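Local coordinates for LPS-assembly lipoprotein LptE (Acinetobacter baumannii, PDB 5TSE) that probably binds lipopolysaccharide and, together with LptD, helps assemble it at the surface of the outer membrane, at residues K15-P21 with D47-V53. Sequence-based numbering, arbitrary orientation.
Sequences KLSLELP and DAYVLRV
Leu-16 and Leu-51 meet on the helix-facing side of a parallel strand pair, where CD1 of Leu-16 lies 4.2 Å from CB of Leu-51. The other methyl of Leu-16, CD2, reaches over to the neighbouring strand to pack 3.5 Å from CB of Tyr-49. Two residues on, Leu-18 runs beside Leu-51, the two pointing the same way, with their CD2 methyls 3.8 Å apart. Leu-51 gets there with CG anti to the backbone N (chi1 172°); Leu-18 also packs on Leu-35 of helix 25-37, and Leu-51 on Phe-78 of strand 68-81. Towards the C-terminal end the backbone bonds are nearly straight: the N-H of Leu-51 points at the O of Ser-17, that of Glu-19 at the O of Leu-51, and that of Val-53 at the O of Glu-19. Towards the start the ladder is less regular, with a 2.8 Å bond from Tyr-49 N to Lys-15 O but a weak, bent one from Ser-17 N to Tyr-49 O. In the mixed sheet of this LptE-family domain, strand 15-19 lies between two parallel neighbours: helix 25-37 links it to strand 41-42 in a beta-alpha-beta unit, before the chain returns as strand 49-64 on its other edge. On the opposite face, Glu-19 and Arg-52 lie side by side. Glu-19 OE1 lies 3.1 Å from CD of Arg-52, against the aliphatic part of the arginine, while the guanidinium, swung off by a bend at chi3 (88°), forms its salt bridge through NE with Glu-81. At the other end, Lys-15 CB sits 3.4 Å from Ala-48 CB. The lysine chain, extended beyond CG, carries NZ to a long, weak salt bridge with both carboxylate oxygens of Asp-47.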
loop_
_atom_site.group_PDB
_atom_site.type_symbol
_atom_site.label_atom_id
_atom_site.label_comp_id
_atom_site.label_asym_id
_atom_site.label_seq_id
_atom_site.Cartn_x
_atom_site.Cartn_y
_atom_site.Cartn_z
ATOM N N LYS A 15 -1.226 -17.551 -5.861
ATOM C CA LYS A 15 -1.564 -17.703 -4.446
ATOM C C LYS A 15 -0.679 -16.861 -3.541
ATOM O O LYS A 15 0.546 -16.887 -3.660
ATOM C CB LYS A 15 -1.460 -19.169 -4.042
ATOM C CG LYS A 15 -2.388 -20.101 -4.791
ATOM C CD LYS A 15 -2.206 -21.523 -4.284
ATOM C CE LYS A 15 -3.089 -22.510 -5.025
ATOM N NZ LYS A 15 -2.913 -23.896 -4.507
ATOM N N LEU A 16 -1.315 -16.137 -2.622
ATOM C CA LEU A 16 -0.612 -15.272 -1.682
ATOM C C LEU A 16 -1.109 -15.301 -0.254
ATOM O O LEU A 16 -2.241 -15.693 0.045
ATOM C CB LEU A 16 -0.653 -13.806 -2.139
ATOM C CG LEU A 16 0.259 -13.356 -3.272
ATOM C CD1 LEU A 16 0.126 -11.854 -3.470
ATOM C CD2 LEU A 16 1.700 -13.702 -2.945
ATOM N N SER A 17 -0.200 -14.866 0.610
ATOM C CA SER A 17 -0.421 -14.705 2.024
ATOM C C SER A 17 0.141 -13.308 2.291
ATOM O O SER A 17 1.031 -12.852 1.552
ATOM C CB SER A 17 0.349 -15.752 2.791
ATOM O OG SER A 17 -0.055 -15.757 4.133
ATOM N N LEU A 18 -0.370 -12.628 3.312
ATOM C CA LEU A 18 0.080 -11.268 3.615
ATOM C C LEU A 18 0.803 -11.184 4.948
ATOM O O LEU A 18 0.291 -11.649 5.972
ATOM C CB LEU A 18 -1.113 -10.307 3.694
ATOM C CG LEU A 18 -2.126 -10.285 2.551
ATOM C CD1 LEU A 18 -3.250 -9.326 2.893
ATOM C CD2 LEU A 18 -1.470 -9.902 1.245
ATOM N N GLU A 19 1.998 -10.604 4.922
ATOM C CA GLU A 19 2.747 -10.370 6.116
ATOM C C GLU A 19 2.845 -8.853 6.172
ATOM O O GLU A 19 3.488 -8.235 5.324
ATOM C CB GLU A 19 4.133 -10.985 6.077
ATOM C CG GLU A 19 4.842 -10.774 7.413
ATOM C CD GLU A 19 6.286 -11.187 7.406
ATOM O OE1 GLU A 19 6.713 -11.835 6.441
ATOM O OE2 GLU A 19 6.988 -10.856 8.382
ATOM N N LEU A 20 2.210 -8.270 7.178
ATOM C CA LEU A 20 2.153 -6.840 7.349
ATOM C C LEU A 20 2.550 -6.478 8.751
ATOM O O LEU A 20 2.348 -7.275 9.654
ATOM C CB LEU A 20 0.712 -6.382 7.175
ATOM C CG LEU A 20 0.031 -6.747 5.851
ATOM C CD1 LEU A 20 -1.448 -6.389 5.862
ATOM C CD2 LEU A 20 0.740 -6.061 4.707
ATOM N N PRO A 21 3.118 -5.275 8.946
ATOM C CA PRO A 21 3.419 -4.866 10.312
ATOM C C PRO A 21 2.116 -4.677 11.081
ATOM O O PRO A 21 1.034 -4.675 10.493
ATOM C CB PRO A 21 4.137 -3.500 10.159
ATOM C CG PRO A 21 4.393 -3.316 8.698
ATOM C CD PRO A 21 3.529 -4.276 7.938
ATOM N N ASP A 47 2.612 -23.927 -1.612
ATOM C CA ASP A 47 3.044 -23.389 -2.929
ATOM C C ASP A 47 2.716 -21.889 -3.111
ATOM O O ASP A 47 3.079 -21.286 -4.128
ATOM C CB ASP A 47 2.413 -24.176 -4.085
ATOM C CG ASP A 47 0.903 -24.012 -4.152
ATOM O OD1 ASP A 47 0.276 -23.710 -3.108
ATOM O OD2 ASP A 47 0.341 -24.192 -5.250
ATOM N N ALA A 48 2.008 -21.306 -2.142
ATOM C CA ALA A 48 1.630 -19.882 -2.193
ATOM C C ALA A 48 2.799 -18.994 -1.834
ATOM O O ALA A 48 3.659 -19.393 -1.075
ATOM C CB ALA A 48 0.477 -19.609 -1.243
ATOM N N TYR A 49 2.832 -17.789 -2.390
ATOM C CA TYR A 49 3.896 -16.846 -2.075
ATOM C C TYR A 49 3.480 -15.959 -0.891
ATOM O O TYR A 49 2.404 -16.132 -0.310
ATOM C CB TYR A 49 4.312 -16.047 -3.325
ATOM C CG TYR A 49 5.017 -16.917 -4.351
ATOM C CD1 TYR A 49 6.381 -17.197 -4.229
ATOM C CD2 TYR A 49 4.325 -17.479 -5.428
ATOM C CE1 TYR A 49 7.035 -18.002 -5.149
ATOM C CE2 TYR A 49 4.975 -18.282 -6.357
ATOM C CZ TYR A 49 6.331 -18.540 -6.212
ATOM O OH TYR A 49 6.987 -19.338 -7.119
ATOM N N VAL A 50 4.363 -15.043 -0.510
ATOM C CA VAL A 50 4.112 -14.166 0.595
ATOM C C VAL A 50 4.416 -12.739 0.202
ATOM O O VAL A 50 5.519 -12.423 -0.226
ATOM C CB VAL A 50 4.987 -14.535 1.815
ATOM C CG1 VAL A 50 4.775 -13.537 2.953
ATOM C CG2 VAL A 50 4.701 -15.969 2.278
ATOM N N LEU A 51 3.413 -11.886 0.363
ATOM C CA LEU A 51 3.526 -10.475 0.097
ATOM C C LEU A 51 3.941 -9.831 1.401
ATOM O O LEU A 51 3.095 -9.598 2.269
ATOM C CB LEU A 51 2.177 -9.936 -0.376
ATOM C CG LEU A 51 2.019 -8.425 -0.527
ATOM C CD1 LEU A 51 3.199 -7.805 -1.245
ATOM C CD2 LEU A 51 0.709 -8.127 -1.245
ATOM N N ARG A 52 5.247 -9.585 1.552
ATOM C CA ARG A 52 5.786 -8.975 2.759
ATOM C C ARG A 52 5.895 -7.471 2.612
ATOM O O ARG A 52 6.551 -6.979 1.688
ATOM C CB ARG A 52 7.167 -9.553 3.126
ATOM C CG ARG A 52 7.697 -9.035 4.465
ATOM C CD ARG A 52 8.737 -9.949 5.112
ATOM N NE ARG A 52 10.145 -9.748 4.745
ATOM C CZ ARG A 52 11.092 -9.227 5.542
ATOM N NH1 ARG A 52 12.339 -9.110 5.088
ATOM N NH2 ARG A 52 10.831 -8.835 6.792
ATOM N N VAL A 53 5.214 -6.754 3.508
ATOM C CA VAL A 53 5.286 -5.311 3.580
ATOM C C VAL A 53 6.331 -5.103 4.630
ATOM O O VAL A 53 6.079 -5.375 5.790
ATOM C CB VAL A 53 3.955 -4.647 4.007
ATOM C CG1 VAL A 53 4.176 -3.195 4.412
ATOM C CG2 VAL A 53 2.949 -4.744 2.883
#